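Local coordinates for protein D-glyceraldehyde dehydrogenase (NADP(+)) (Thermoplasma acidophilum, PDB 5J77) that oxidises D-glyceraldehyde to (R)-glycerate with NADP(+) and water, as a step of the non-phosphorylated Entner-Doudoroff pathway, at residues A[280-285]-A[408-413]; A[378-383]-A[404-409]. The protein carries 2 engineered substitutions. All coordinates share one frame; numbering follows the deposited sequence. Where two conformers were deposited one is given.

Both interactions lie in the part of the aldehyde dehydrogenase fold built on the sheet that contains strands 284-290 and 410-414, with strand 252-256 between those two, and their centres are about 9 Å apart. Along the chain the order is 280-285, 378-383, 404-409 and 408-413; the last two overlap at Gly408 and Leu409, and so interactions 1 and 2 end on one continuous piece of backbone. The first segments also meet directly: Glu285 OE1 and OE2 probably accept hydrogen bonds from the backbone N atoms of Ile382 and Phe383. The segment with the presumed nucleophile Cys281 is thereby tied to 378-383, which holds probable NADP(+)-binding residues.

Interaction 1 (A[280-285]-A[408-413]); sequences SCIAAE and GLASYL
Ile282 lays CB and its CG2 methyl against the CB of Ala410, with CB to CB 3.6 Å apart, while CG2 also reaches Leu409 CD2 at 4.1 Å. CG1 sits between the backbone N and the carbonyl carbon (chi1 65°), which turns it to the hydroxyl end of Tyr412 and keeps CG2 for Ala410 and Leu409. The phenol runs at about a right angle to the isoleucine side chain, and Tyr412 OH donates a very short hydrogen bond, 2.5 Å, to Ile282 O, which lies at the ring edge in the ring plane. This is the loop that in aldehyde dehydrogenases carries the catalytic cysteine, here Cys281 by similarity, and it leads into strand 284-290: a type I turn runs from Ser280 to Ala283, and Ser280 OG closes an ST turn by accepting from Ile282 N. Cutting Ile282 back to an alanine would remove CG1, CG2 and CD1, and is likely to open a gap beside Ala410 CB and Leu409 CD2 and take away part of the apolar packing round the Tyr412 hydroxyl. Leu409 CD1 packs 4.0 Å from Cys281 CB, and a water bridges the backbones, donating to Cys281 O at 2.7 Å and accepting from Ala410 N. Trp271 of helix 262-274 touches both Ile282 and Tyr412.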
loop_
_atom_site.group_PDB
_atom_site.type_symbol
_atom_site.label_atom_id
_atom_site.label_comp_id
_atom_site.label_asym_id
_atom_site.label_seq_id
_atom_site.Cartn_x
_atom_site.Cartn_y
_atom_site.Cartn_z
ATOM N N SER A 280 27.096 8.095 18.069
ATOM C CA SER A 280 25.815 7.706 17.527
ATOM C C SER A 280 25.522 8.579 16.337
ATOM O O SER A 280 25.722 9.788 16.418
ATOM C CB SER A 280 24.763 7.942 18.614
ATOM O OG SER A 280 23.472 7.908 18.086
ATOM N N CYS A 281 24.917 7.987 15.312
ATOM C CA CYS A 281 24.486 8.717 14.116
ATOM C C CYS A 281 23.306 9.698 14.429
ATOM O O CYS A 281 22.946 10.528 13.589
ATOM C CB CYS A 281 24.136 7.731 12.966
ATOM S SG CYS A 281 25.143 6.199 12.805
ATOM N N ILE A 282 22.699 9.582 15.625
ATOM C CA ILE A 282 21.584 10.447 16.047
ATOM C C ILE A 282 21.879 11.189 17.358
ATOM O O ILE A 282 20.961 11.679 18.074
ATOM C CB ILE A 282 20.297 9.642 16.195
ATOM C CG1 ILE A 282 20.412 8.618 17.336
ATOM C CG2 ILE A 282 19.985 8.956 14.864
ATOM C CD1 ILE A 282 19.087 7.939 17.619
ATOM N N ALA A 283 23.155 11.278 17.664
ATOM C CA ALA A 283 23.569 12.053 18.831
ATOM C C ALA A 283 23.191 13.523 18.714
ATOM O O ALA A 283 23.303 14.125 17.661
ATOM C CB ALA A 283 25.057 11.944 19.036
ATOM N N ALA A 284 22.760 14.092 19.826
ATOM C CA ALA A 284 22.599 15.554 19.955
ATOM C C ALA A 284 23.961 16.137 19.622
ATOM O O ALA A 284 24.944 15.774 20.276
ATOM C CB ALA A 284 22.237 15.914 21.370
ATOM N N GLU A 285 24.027 16.930 18.548
ATOM C CA GLU A 285 25.282 17.573 18.125
ATOM C C GLU A 285 25.248 19.123 18.101
ATOM O O GLU A 285 26.259 19.772 17.776
ATOM C CB GLU A 285 25.687 17.032 16.729
ATOM C CG GLU A 285 26.151 15.583 16.683
ATOM C CD GLU A 285 27.651 15.378 16.474
ATOM O OE1 GLU A 285 28.376 16.348 16.206
ATOM O OE2 GLU A 285 28.130 14.192 16.545
ATOM N N GLY A 408 21.443 15.695 7.751
ATOM C CA GLY A 408 20.025 15.692 7.904
ATOM C C GLY A 408 19.379 14.469 8.456
ATOM O O GLY A 408 18.316 14.133 8.052
ATOM N N LEU A 409 20.018 13.832 9.413
ATOM C CA LEU A 409 19.467 12.648 10.024
ATOM C C LEU A 409 18.476 12.915 11.137
ATOM O O LEU A 409 17.330 13.120 10.881
ATOM C CB LEU A 409 20.558 11.675 10.481
ATOM C CG LEU A 409 20.208 10.208 10.276
ATOM C CD1 LEU A 409 21.349 9.247 10.512
ATOM C CD2 LEU A 409 18.969 9.778 11.007
ATOM N N ALA A 410 18.910 12.887 12.375
ATOM C CA ALA A 410 17.989 13.088 13.473
ATOM C C ALA A 410 17.911 14.520 13.963
ATOM O O ALA A 410 18.700 15.333 13.607
ATOM C CB ALA A 410 18.277 12.137 14.614
ATOM N N SER A 411 16.921 14.778 14.790
ATOM C CA SER A 411 16.692 16.090 15.376
ATOM C C SER A 411 15.750 15.895 16.526
ATOM O O SER A 411 14.997 14.922 16.557
ATOM C CB SER A 411 16.024 17.001 14.354
ATOM O OG SER A 411 14.809 16.405 13.782
ATOM N N TYR A 412 15.750 16.840 17.461
ATOM C CA TYR A 412 14.953 16.713 18.671
ATOM C C TYR A 412 14.218 17.998 18.966
ATOM O O TYR A 412 14.756 19.070 18.708
ATOM C CB TYR A 412 15.876 16.344 19.882
ATOM C CG TYR A 412 16.608 15.026 19.671
ATOM C CD1 TYR A 412 17.820 15.001 19.030
ATOM C CD2 TYR A 412 16.081 13.823 20.120
ATOM C CE1 TYR A 412 18.466 13.820 18.792
ATOM C CE2 TYR A 412 16.754 12.615 19.914
ATOM C CZ TYR A 412 17.929 12.617 19.225
ATOM O OH TYR A 412 18.647 11.435 18.972
ATOM N N LEU A 413 13.022 17.887 19.545
ATOM C CA LEU A 413 12.187 19.048 19.791
ATOM C C LEU A 413 11.389 18.867 21.061
ATOM O O LEU A 413 10.611 17.919 21.161
ATOM C CB LEU A 413 11.232 19.278 18.599
ATOM C CG LEU A 413 10.149 20.398 18.727
ATOM C CD1 LEU A 413 10.781 21.757 19.014
ATOM C CD2 LEU A 413 9.248 20.483 17.466
HETATM O O HOH W 1 21.614 12.862 13.419
#

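Interaction 2 (A[378-383]-A[404-409]); sequences FQEEIF and DNKYGL. Engineered in segment 404-409: Asn405 (natural residue Ser).
The end of helix 376-379 and the loop that follows it, which includes the probable NADP(+)-binding residues Glu381 to Phe383, face the loop joining helix 395-403 to strand 410-414. Lys406 NZ spans the two in a salt bridge with Glu380, donating to OE1 at 2.9 Å on its syn lone pair, the side of the other oxygen, and weakly to OE2 at 3.2 Å. The two side chains reach each other differently: Glu380 folds back at chi2 (-60°), whereas Lys406 is extended beyond CG. On the way Lys406 CG passes over one face of the Tyr407 ring, 3.7 Å above its plane and offset toward the rim.

Tyr407 meets Gln379 O at its ring edge, with CE2 3.9 Å away and the oxygen near the ring plane; Glu381 N lies 4.0 Å from the same CE2. A water joins the backbones, donating to both Gln379 O and Gln379 OE1 and accepting from Lys406 N at 2.8 Å. It thus binds the bent glutamine side chain to its own carbonyl as well as to the facing loop. The Gln379 amide also lies beside Asp404, its plane 40° from that of the carboxylate, and both groups hydrogen-bond to Gln373. Asn405, an engineered residue where the natural protein has serine, makes an Asx turn: its OD1 accepts from Tyr407 N at 3.0 Å, the donor standing 40° out of the carbonyl plane, while its ND2 donates to Lys251 O. Glu381 OE2 accepts from Gly250 N. The probable cofactor-binding loop of this aldehyde dehydrogenase, following helix 376-379, thus lies against the loop that leads into strand 410-414 of the sheet.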
loop_
_atom_site.group_PDB
_atom_site.type_symbol
_atom_site.label_atom_id
_atom_site.label_comp_id
_atom_site.label_asym_id
_atom_site.label_seq_id
_atom_site.Cartn_x
_atom_site.Cartn_y
_atom_site.Cartn_z
ATOM N N PHE A 378 29.537 23.500 15.308
ATOM C CA PHE A 378 28.158 23.483 14.790
ATOM C C PHE A 378 27.982 22.870 13.382
ATOM O O PHE A 378 26.962 22.282 13.109
ATOM C CB PHE A 378 27.497 24.871 14.874
ATOM C CG PHE A 378 26.630 25.046 16.094
ATOM C CD1 PHE A 378 27.135 24.794 17.356
ATOM C CD2 PHE A 378 25.309 25.460 15.981
ATOM C CE1 PHE A 378 26.344 24.994 18.484
ATOM C CE2 PHE A 378 24.510 25.618 17.094
ATOM C CZ PHE A 378 25.024 25.400 18.352
ATOM N N GLN A 379 28.998 22.958 12.526
ATOM C CA GLN A 379 28.880 22.499 11.141
ATOM C C GLN A 379 29.464 21.106 10.865
ATOM O O GLN A 379 29.074 20.483 9.905
ATOM C CB GLN A 379 29.535 23.548 10.248
ATOM C CG GLN A 379 28.831 24.898 10.326
ATOM C CD GLN A 379 27.419 24.915 9.705
ATOM O OE1 GLN A 379 27.140 24.216 8.711
ATOM N NE2 GLN A 379 26.506 25.705 10.314
ATOM N N GLU A 380 30.394 20.610 11.684
ATOM C CA GLU A 380 31.052 19.299 11.396
ATOM C C GLU A 380 30.751 18.281 12.447
ATOM O O GLU A 380 30.820 18.601 13.634
ATOM C CB GLU A 380 32.573 19.443 11.311
ATOM C CG GLU A 380 33.065 20.436 10.264
ATOM C CD GLU A 380 32.632 20.049 8.860
ATOM O OE1 GLU A 380 32.515 18.820 8.595
ATOM O OE2 GLU A 380 32.358 20.954 8.027
ATOM N N GLU A 381 30.451 17.056 12.020
ATOM C CA GLU A 381 30.147 15.963 12.947
ATOM C C GLU A 381 31.247 15.762 13.946
ATOM O O GLU A 381 32.380 15.809 13.578
ATOM C CB GLU A 381 29.899 14.650 12.227
ATOM C CG GLU A 381 29.090 13.680 13.080
ATOM C CD GLU A 381 28.606 12.452 12.289
ATOM O OE1 GLU A 381 29.203 12.233 11.209
ATOM O OE2 GLU A 381 27.618 11.751 12.716
ATOM N N ILE A 382 30.889 15.546 15.206
ATOM C CA ILE A 382 31.853 15.372 16.290
ATOM C C ILE A 382 31.928 13.919 16.724
ATOM O O ILE A 382 33.000 13.442 16.907
ATOM C CB ILE A 382 31.504 16.271 17.492
ATOM C CG1 ILE A 382 31.601 17.771 17.106
ATOM C CG2 ILE A 382 32.380 15.961 18.698
ATOM C CD1 ILE A 382 30.848 18.722 18.028
ATOM N N PHE A 383 30.815 13.247 16.968
ATOM C CA PHE A 383 30.817 11.798 17.268
ATOM C C PHE A 383 31.583 11.495 18.571
ATOM O O PHE A 383 32.418 10.596 18.640
ATOM C CB PHE A 383 31.390 10.994 16.079
ATOM C CG PHE A 383 30.586 9.806 15.692
ATOM C CD1 PHE A 383 29.323 9.969 15.107
ATOM C CD2 PHE A 383 31.093 8.495 15.869
ATOM C CE1 PHE A 383 28.552 8.851 14.726
ATOM C CE2 PHE A 383 30.337 7.363 15.474
ATOM C CZ PHE A 383 29.065 7.541 14.903
ATOM N N ASP A 404 20.199 24.663 8.481
ATOM C CA ASP A 404 21.435 25.204 7.981
ATOM C C ASP A 404 22.518 24.251 8.456
ATOM O O ASP A 404 23.262 24.538 9.367
ATOM C CB ASP A 404 21.638 26.588 8.549
ATOM C CG ASP A 404 22.993 27.063 8.363
ATOM O OD1 ASP A 404 23.512 26.879 7.275
ATOM O OD2 ASP A 404 23.556 27.586 9.319
ATOM N N ASN A 405 22.581 23.117 7.786
ATOM C CA ASN A 405 23.392 21.989 8.143
ATOM C C ASN A 405 23.614 21.087 6.946
ATOM O O ASN A 405 22.674 20.749 6.287
ATOM C CB ASN A 405 22.445 21.270 9.098
ATOM C CG ASN A 405 23.081 20.225 9.970
ATOM O OD1 ASN A 405 24.012 19.565 9.603
ATOM N ND2 ASN A 405 22.498 20.041 11.131
ATOM N N LYS A 406 24.830 20.680 6.644
ATOM C CA LYS A 406 24.974 19.741 5.528
ATOM C C LYS A 406 24.463 18.291 5.838
ATOM O O LYS A 406 24.340 17.498 4.930
ATOM C CB LYS A 406 26.402 19.744 5.021
ATOM C CG LYS A 406 27.356 18.928 5.830
ATOM C CD LYS A 406 28.783 19.139 5.367
ATOM C CE LYS A 406 29.742 18.283 6.175
ATOM N NZ LYS A 406 31.160 18.716 6.025
ATOM N N TYR A 407 24.129 17.989 7.097
ATOM C CA TYR A 407 23.578 16.717 7.514
ATOM C C TYR A 407 22.094 16.831 7.692
ATOM O O TYR A 407 21.524 17.943 7.770
ATOM C CB TYR A 407 24.258 16.155 8.810
ATOM C CG TYR A 407 25.739 15.997 8.624
ATOM C CD1 TYR A 407 26.270 14.901 7.941
ATOM C CD2 TYR A 407 26.618 16.975 9.043
ATOM C CE1 TYR A 407 27.656 14.745 7.730
ATOM C CE2 TYR A 407 27.998 16.835 8.840
ATOM C CZ TYR A 407 28.501 15.720 8.170
ATOM O OH TYR A 407 29.839 15.584 7.941
ATOM N N GLY A 408 21.443 15.695 7.751
ATOM C CA GLY A 408 20.025 15.692 7.904
ATOM C C GLY A 408 19.379 14.469 8.456
ATOM O O GLY A 408 18.316 14.133 8.052
ATOM N N LEU A 409 20.018 13.832 9.413
ATOM C CA LEU A 409 19.467 12.648 10.024
ATOM C C LEU A 409 18.476 12.915 11.137
ATOM O O LEU A 409 17.330 13.120 10.881
ATOM C CB LEU A 409 20.558 11.675 10.481
ATOM C CG LEU A 409 20.208 10.208 10.276
ATOM C CD1 LEU A 409 21.349 9.247 10.512
ATOM C CD2 LEU A 409 18.969 9.778 11.007
HETATM O O HOH W 2 26.878 21.487 8.301
#